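Local coordinates for protein shikimate dehydrogenase (NADP(+)) (PDB 3TNL) that probably catalyses the reversible NADP(H)-linked interconversion of 3-dehydroshikimate and shikimate on the pathway to chorismate and the aromatic amino acids, at residues B[72-76]-B[77-81]; B[218-221]-B[222-226]. All blocks are in the same frame, centred on the assembly; numbering follows the deposited sequence.

Contact 1 of 2, residues B[72-76]-B[77-81]; sequences FEVGD and KELKD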
ATOM      1  N   PHE B  72      -4.941  -3.747  -6.078  1.00 14.73           N
ATOM      2  CA  PHE B  72      -4.840  -5.132  -5.539  1.00 15.92           C
ATOM      3  C   PHE B  72      -5.934  -5.998  -6.155  1.00 16.17           C
ATOM      4  O   PHE B  72      -7.079  -5.575  -6.248  1.00 16.64           O
ATOM      5  CB  PHE B  72      -4.920  -5.145  -3.991  1.00 16.22           C
ATOM      6  CG  PHE B  72      -3.922  -4.220  -3.358  1.00 14.73           C
ATOM      7  CD1 PHE B  72      -2.623  -4.628  -3.159  1.00 16.59           C
ATOM      8  CD2 PHE B  72      -4.274  -2.941  -2.999  1.00 16.82           C
ATOM      9  CE1 PHE B  72      -1.674  -3.765  -2.624  1.00 17.18           C
ATOM     10  CE2 PHE B  72      -3.322  -2.054  -2.499  1.00 15.73           C
ATOM     11  CZ  PHE B  72      -2.016  -2.481  -2.294  1.00 17.70           C
ATOM     12  N   GLU B  73      -5.580  -7.227  -6.554  1.00 18.37           N
ATOM     13  CA  GLU B  73      -6.535  -8.196  -7.145  1.00 18.92           C
ATOM     14  C   GLU B  73      -7.314  -8.821  -6.045  1.00 19.14           C
ATOM     15  O   GLU B  73      -6.837  -9.716  -5.377  1.00 20.84           O
ATOM     16  CB  GLU B  73      -5.783  -9.259  -7.947  1.00 19.61           C
ATOM     17  CG  GLU B  73      -5.118  -8.637  -9.138  1.00 22.47           C
ATOM     18  CD  GLU B  73      -4.287  -9.570  -9.973  1.00 32.21           C
ATOM     19  OE1 GLU B  73      -3.518 -10.373  -9.403  1.00 37.87           O
ATOM     20  OE2 GLU B  73      -4.369  -9.455 -11.216  1.00 33.35           O
ATOM     21  N   VAL B  74      -8.520  -8.318  -5.875  1.00 17.27           N
ATOM     22  CA  VAL B  74      -9.386  -8.714  -4.794  1.00 17.49           C
ATOM     23  C   VAL B  74     -10.758  -9.025  -5.302  1.00 18.18           C
ATOM     24  O   VAL B  74     -11.402  -8.228  -5.952  1.00 18.19           O
ATOM     25  CB  VAL B  74      -9.470  -7.548  -3.769  1.00 17.79           C
ATOM     26  CG1 VAL B  74     -10.465  -7.860  -2.645  1.00 17.67           C
ATOM     27  CG2 VAL B  74      -8.074  -7.247  -3.205  1.00 18.40           C
ATOM     28  N   GLY B  75     -11.218 -10.220  -4.976  1.00 19.60           N
ATOM     29  CA  GLY B  75     -12.549 -10.686  -5.329  1.00 20.89           C
ATOM     30  C   GLY B  75     -13.326 -11.113  -4.092  1.00 20.49           C
ATOM     31  O   GLY B  75     -12.965 -10.761  -2.963  1.00 20.30           O
ATOM     32  N   ASP B  76     -14.368 -11.913  -4.307  0.70 22.56           N
ATOM     33  CA  ASP B  76     -15.250 -12.347  -3.219  0.70 23.74           C
ATOM     34  C   ASP B  76     -14.519 -12.987  -2.050  0.70 22.06           C
ATOM     35  O   ASP B  76     -14.804 -12.692  -0.885  0.70 24.15           O
ATOM     36  CB  ASP B  76     -16.276 -13.387  -3.722  0.70 25.38           C
ATOM     37  CG  ASP B  76     -17.272 -12.829  -4.729  0.70 28.46           C
ATOM     38  OD1 ASP B  76     -17.441 -11.599  -4.844  0.70 24.88           O
ATOM     39  OD2 ASP B  76     -17.939 -13.665  -5.388  0.70 33.99           O
ATOM     40  N   LYS B  77     -13.596 -13.887  -2.357  1.00 22.38           N
ATOM     41  CA  LYS B  77     -12.883 -14.635  -1.309  1.00 24.31           C
ATOM     42  C   LYS B  77     -11.974 -13.799  -0.444  1.00 21.82           C
ATOM     43  O   LYS B  77     -11.739 -14.150   0.716  1.00 23.34           O
ATOM     44  CB  LYS B  77     -12.068 -15.789  -1.919  1.00 25.22           C
ATOM     45  CG  LYS B  77     -11.289 -16.620  -0.894  1.00 34.29           C
ATOM     46  CD  LYS B  77     -10.612 -17.843  -1.514  1.00 41.76           C
ATOM     47  CE  LYS B  77     -10.013 -18.749  -0.429  1.00 45.85           C
ATOM     48  NZ  LYS B  77      -9.521 -20.063  -0.963  1.00 48.73           N
ATOM     49  N   GLU B  78     -11.477 -12.698  -1.000  1.00 20.63           N
ATOM     50  CA  GLU B  78     -10.513 -11.840  -0.309  1.00 18.68           C
ATOM     51  C   GLU B  78     -11.119 -10.588   0.344  1.00 17.08           C
ATOM     52  O   GLU B  78     -10.489  -9.998   1.232  1.00 17.32           O
ATOM     53  CB  GLU B  78      -9.439 -11.331  -1.291  1.00 17.06           C
ATOM     54  CG  GLU B  78      -8.543 -12.401  -1.972  1.00 19.77           C
ATOM     55  CD  GLU B  78      -9.194 -13.103  -3.154  1.00 22.01           C
ATOM     56  OE1 GLU B  78     -10.105 -12.543  -3.795  1.00 20.36           O
ATOM     57  OE2 GLU B  78      -8.765 -14.251  -3.448  1.00 26.63           O
ATOM     58  N   LEU B  79     -12.328 -10.205  -0.051  1.00 16.87           N
ATOM     59  CA  LEU B  79     -12.868  -8.920   0.357  1.00 17.30           C
ATOM     60  C   LEU B  79     -12.914  -8.636   1.849  1.00 16.57           C
ATOM     61  O   LEU B  79     -12.464  -7.549   2.274  1.00 17.50           O
ATOM     62  CB  LEU B  79     -14.229  -8.649  -0.297  1.00 17.61           C
ATOM     63  CG  LEU B  79     -14.830  -7.274  -0.088  1.00 16.40           C
ATOM     64  CD1 LEU B  79     -13.963  -6.185  -0.726  1.00 16.84           C
ATOM     65  CD2 LEU B  79     -16.245  -7.265  -0.716  1.00 18.46           C
ATOM     66  N   LYS B  80     -13.501  -9.542   2.628  1.00 18.76           N
ATOM     67  CA  LYS B  80     -13.630  -9.334   4.067  1.00 18.10           C
ATOM     68  C   LYS B  80     -12.258  -9.102   4.703  1.00 17.99           C
ATOM     69  O   LYS B  80     -12.069  -8.125   5.446  1.00 17.63           O
ATOM     70  CB  LYS B  80     -14.347 -10.532   4.756  1.00 19.11           C
ATOM     71  CG  LYS B  80     -14.591 -10.341   6.262  1.00 20.85           C
ATOM     72  CD  LYS B  80     -15.361 -11.494   6.918  1.00 24.10           C
ATOM     73  CE  LYS B  80     -15.759 -11.115   8.364  1.00 28.27           C
ATOM     74  NZ  LYS B  80     -16.476 -12.208   9.121  1.00 30.33           N
ATOM     75  N   ASP B  81     -11.313  -9.999   4.405  1.00 17.23           N
ATOM     76  CA  ASP B  81      -9.966  -9.918   4.967  1.00 17.57           C
ATOM     77  C   ASP B  81      -9.241  -8.651   4.559  1.00 16.35           C
ATOM     78  O   ASP B  81      -8.513  -8.068   5.348  1.00 17.34           O
ATOM     79  CB  ASP B  81      -9.137 -11.153   4.575  1.00 16.58           C
ATOM     80  CG  ASP B  81      -9.517 -12.410   5.320  1.00 22.66           C
ATOM     81  OD1 ASP B  81     -10.237 -12.346   6.336  1.00 22.63           O
ATOM     82  OD2 ASP B  81      -9.014 -13.478   4.876  1.00 25.63           O
TER
HETATM   83  O   HOH W   1     -14.484 -12.169   1.782  1.00 23.60           O
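Glu78 reaches back to the backbone of Gly75 with its carboxylate: OE1 accepts the amide N of Gly75 at 2.8 Å, with the N-H approaching nearly along the C-O axis and an N-H...O angle of 153°. With CG lying beside the backbone N (chi1 -62°), a bend at chi2 (80°) turns the acid back along the chain to an amide three residues earlier.

Main-chain bonds run the other way. Glu78 N donates to Gly75 O at 3.1 Å, from well above the carbonyl plane, and Leu79 N adds a weak bond to the same oxygen at 3.0 Å. Gly75 is thus gripped at both its N-H and its C=O, and the reciprocal bonds between Gly75 and Glu78 close the tight turn that carries the chain from strand 67-73, an outermost strand, within this chain, of the mixed sheet in the substrate-binding domain, into helix 79-88. One water continues the turn, donating to Asp76 O and accepting from Lys80 N.

The apolar contacts lie on the buried side. Val74 CG1 comes within 3.9 Å of Glu78 CB, the two side chains running past one another in opposing senses, and approaches Leu79 CD1 at 4.3 Å. Both Val74 and Leu79 also rest on Ile43 of the neighbouring strand 38-44, while Glu78 packs on Ala88 of the second subunit.

Contact 2 of 2, residues B[218-221]-B[222-226]; sequences EQLR and KEIAE
Gln219 and Glu223, one helical turn apart, meet on the side of the helix that lies against the sheet. Gln219 NE2 donates to Glu223 OE2 at 2.8 Å; the oxygen lies close to the amide plane but is met on its anti side, with the amide and carboxylate planes 31° apart. Bends at chi2 in both residues (76° in Gln219, -50° in Glu223) swing the two groups together. The other oxygen of Glu223, OE1, is taken by Lys156 in a salt bridge and by Ser182 in a hydrogen bond, so both ends of this buried carboxylate are held.

Beside this polar pair the packing is close and apolar. Leu220 CG sits 3.8 Å from Ile224 CD1, and Leu220 presses onto Phe184 and Thr158 of the central strands. Helix 217-226 covers one face of the parallel, Rossmann-type sheet here, between strands 208-213 and 229-232 in the chain; its regular i to i+4 bonds include Glu223 N to Gln219 O at 2.9 Å.

The solvent side is looser and charged. Lys222 lies alongside Gln219, its CD 3.8 Å from NE2 of Gln219, and then turns at chi4 so that NZ donates to Glu226 OE1 at 2.8 Å on the syn lone pair; its approach to Glu223 OE2 is long. Lys156 also bridges to Glu226 OE1. On another flank Arg221 is modelled in two positions; in the one described, Asp251 pairs with NH1, while the link from Glu218 OE1 to Arg221 NE is long, 3.7 Å, and correspondingly uncertain.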
ATOM      1  N   GLU B 218     -40.855   1.736 -31.222  1.00 16.78           N
ATOM      2  CA  GLU B 218     -41.810   2.843 -31.251  1.00 19.02           C
ATOM      3  C   GLU B 218     -41.836   3.581 -29.917  1.00 17.40           C
ATOM      4  O   GLU B 218     -41.881   4.800 -29.927  1.00 17.18           O
ATOM      5  CB  GLU B 218     -43.168   2.424 -31.784  1.00 21.22           C
ATOM      6  CG  GLU B 218     -43.118   2.182 -33.327  1.00 27.95           C
ATOM      7  CD  GLU B 218     -42.626   3.388 -34.164  1.00 32.45           C
ATOM      8  OE1 GLU B 218     -42.826   4.586 -33.802  1.00 32.14           O
ATOM      9  OE2 GLU B 218     -42.037   3.131 -35.240  1.00 36.39           O
ATOM     10  N   GLN B 219     -41.719   2.876 -28.799  1.00 16.13           N
ATOM     11  CA  GLN B 219     -41.632   3.577 -27.518  1.00 15.70           C
ATOM     12  C   GLN B 219     -40.336   4.390 -27.433  1.00 14.86           C
ATOM     13  O   GLN B 219     -40.316   5.529 -26.963  1.00 15.83           O
ATOM     14  CB  GLN B 219     -41.719   2.641 -26.339  1.00 16.88           C
ATOM     15  CG  GLN B 219     -41.899   3.374 -25.050  1.00 15.86           C
ATOM     16  CD  GLN B 219     -43.330   3.888 -24.873  1.00 18.12           C
ATOM     17  OE1 GLN B 219     -44.286   3.137 -25.058  1.00 19.17           O
ATOM     18  NE2 GLN B 219     -43.479   5.150 -24.523  1.00 17.40           N
ATOM     19  N   LEU B 220     -39.239   3.800 -27.904  1.00 14.23           N
ATOM     20  CA  LEU B 220     -37.959   4.519 -27.922  1.00 14.69           C
ATOM     21  C   LEU B 220     -38.025   5.850 -28.714  1.00 15.49           C
ATOM     22  O   LEU B 220     -37.478   6.855 -28.293  1.00 16.05           O
ATOM     23  CB  LEU B 220     -36.860   3.588 -28.473  1.00 15.59           C
ATOM     24  CG  LEU B 220     -35.428   4.146 -28.460  1.00 14.00           C
ATOM     25  CD1 LEU B 220     -34.955   4.425 -27.042  1.00 16.57           C
ATOM     26  CD2 LEU B 220     -34.495   3.196 -29.150  1.00 16.93           C
ATOM     27  N   ARG B 221     -38.712   5.843 -29.850  0.50 14.99           N
ATOM     28  CA  ARG B 221     -38.865   7.058 -30.650  0.50 13.00           C
ATOM     29  C   ARG B 221     -39.528   8.153 -29.802  0.50 13.92           C
ATOM     30  O   ARG B 221     -39.067   9.283 -29.770  0.50 15.23           O
ATOM     31  CB  ARG B 221     -39.716   6.767 -31.884  0.50 13.09           C
ATOM     32  CG  ARG B 221     -39.813   7.921 -32.859  0.50 11.68           C
ATOM     33  CD  ARG B 221     -40.649   7.576 -34.082  0.50 13.81           C
ATOM     34  NE  ARG B 221     -39.930   6.603 -34.892  0.50 14.04           N
ATOM     35  CZ  ARG B 221     -38.901   6.935 -35.671  0.50 12.41           C
ATOM     36  NH1 ARG B 221     -38.254   6.005 -36.372  0.50 21.86           N
ATOM     37  NH2 ARG B 221     -38.508   8.186 -35.739  0.50 16.60           N
ATOM     38  N   LYS B 222     -40.607   7.784 -29.106  1.00 14.73           N
ATOM     39  CA  LYS B 222     -41.331   8.749 -28.272  1.00 14.79           C
ATOM     40  C   LYS B 222     -40.421   9.280 -27.187  1.00 14.99           C
ATOM     41  O   LYS B 222     -40.295  10.508 -27.006  1.00 15.79           O
ATOM     42  CB  LYS B 222     -42.579   8.158 -27.642  1.00 15.09           C
ATOM     43  CG  LYS B 222     -43.310   9.149 -26.718  1.00 17.37           C
ATOM     44  CD  LYS B 222     -44.478   8.468 -25.984  1.00 15.55           C
ATOM     45  CE  LYS B 222     -45.292   9.454 -25.164  1.00 16.65           C
ATOM     46  NZ  LYS B 222     -44.679   9.982 -23.886  1.00 17.37           N
ATOM     47  N   GLU B 223     -39.791   8.359 -26.457  1.00 14.68           N
ATOM     48  CA  GLU B 223     -38.959   8.786 -25.341  1.00 14.90           C
ATOM     49  C   GLU B 223     -37.831   9.737 -25.771  1.00 13.74           C
ATOM     50  O   GLU B 223     -37.635  10.821 -25.157  1.00 14.48           O
ATOM     51  CB  GLU B 223     -38.451   7.588 -24.522  1.00 14.54           C
ATOM     52  CG  GLU B 223     -39.553   6.685 -23.974  1.00 13.93           C
ATOM     53  CD  GLU B 223     -40.621   7.447 -23.268  1.00 14.83           C
ATOM     54  OE1 GLU B 223     -40.279   8.256 -22.401  1.00 16.75           O
ATOM     55  OE2 GLU B 223     -41.821   7.245 -23.587  1.00 18.06           O
ATOM     56  N   ILE B 224     -37.092   9.358 -26.806  1.00 13.26           N
ATOM     57  CA  ILE B 224     -36.011  10.227 -27.281  1.00 13.24           C
ATOM     58  C   ILE B 224     -36.524  11.606 -27.733  1.00 15.20           C
ATOM     59  O   ILE B 224     -35.911  12.632 -27.436  1.00 14.89           O
ATOM     60  CB  ILE B 224     -35.196   9.570 -28.379  1.00 14.48           C
ATOM     61  CG1 ILE B 224     -34.460   8.342 -27.871  1.00 15.44           C
ATOM     62  CG2 ILE B 224     -34.165  10.547 -28.922  1.00 16.55           C
ATOM     63  CD1 ILE B 224     -33.759   7.523 -28.964  1.00 16.43           C
ATOM     64  N   ALA B 225     -37.639  11.624 -28.450  1.00 13.88           N
ATOM     65  CA  ALA B 225     -38.218  12.848 -28.928  1.00 15.68           C
ATOM     66  C   ALA B 225     -38.517  13.846 -27.816  1.00 15.04           C
ATOM     67  O   ALA B 225     -38.460  15.060 -28.045  1.00 16.76           O
ATOM     68  CB  ALA B 225     -39.515  12.535 -29.715  1.00 16.44           C
ATOM     69  N   GLU B 226     -38.855  13.308 -26.645  1.00 14.64           N
ATOM     70  CA  GLU B 226     -39.208  14.103 -25.467  1.00 14.75           C
ATOM     71  C   GLU B 226     -38.061  14.396 -24.501  1.00 14.59           C
ATOM     72  O   GLU B 226     -38.254  15.105 -23.516  1.00 15.68           O
ATOM     73  CB  GLU B 226     -40.329  13.359 -24.717  1.00 13.79           C
ATOM     74  CG  GLU B 226     -41.579  13.221 -25.564  1.00 15.59           C
ATOM     75  CD  GLU B 226     -42.672  12.361 -24.953  1.00 17.31           C
ATOM     76  OE1 GLU B 226     -42.450  11.671 -23.935  1.00 17.78           O
ATOM     77  OE2 GLU B 226     -43.777  12.379 -25.553  1.00 18.57           O
TER

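In the fold
The two contacts sit on opposite sides of the chain's centre, with their own centres 43 Å apart and nearest atoms about 33 Å apart, one in each lobe of the enzyme. Contact 1 belongs to the substrate-binding lobe: the side chain of Leu79 is about 8 Å from that of Lys101, the inferred proton acceptor, and the side chain of Val74 about 9 Å from that of Ser97, inferred to bind shikimate. Contact 2 belongs to the dinucleotide-binding lobe, where the side chain of Leu220 lies about 11 Å from the bound NAD. The cofactor occupies the cleft between the lobes. Contact 1 also meets the second subunit, whereas contact 2 touches no other protein chain of the assembly.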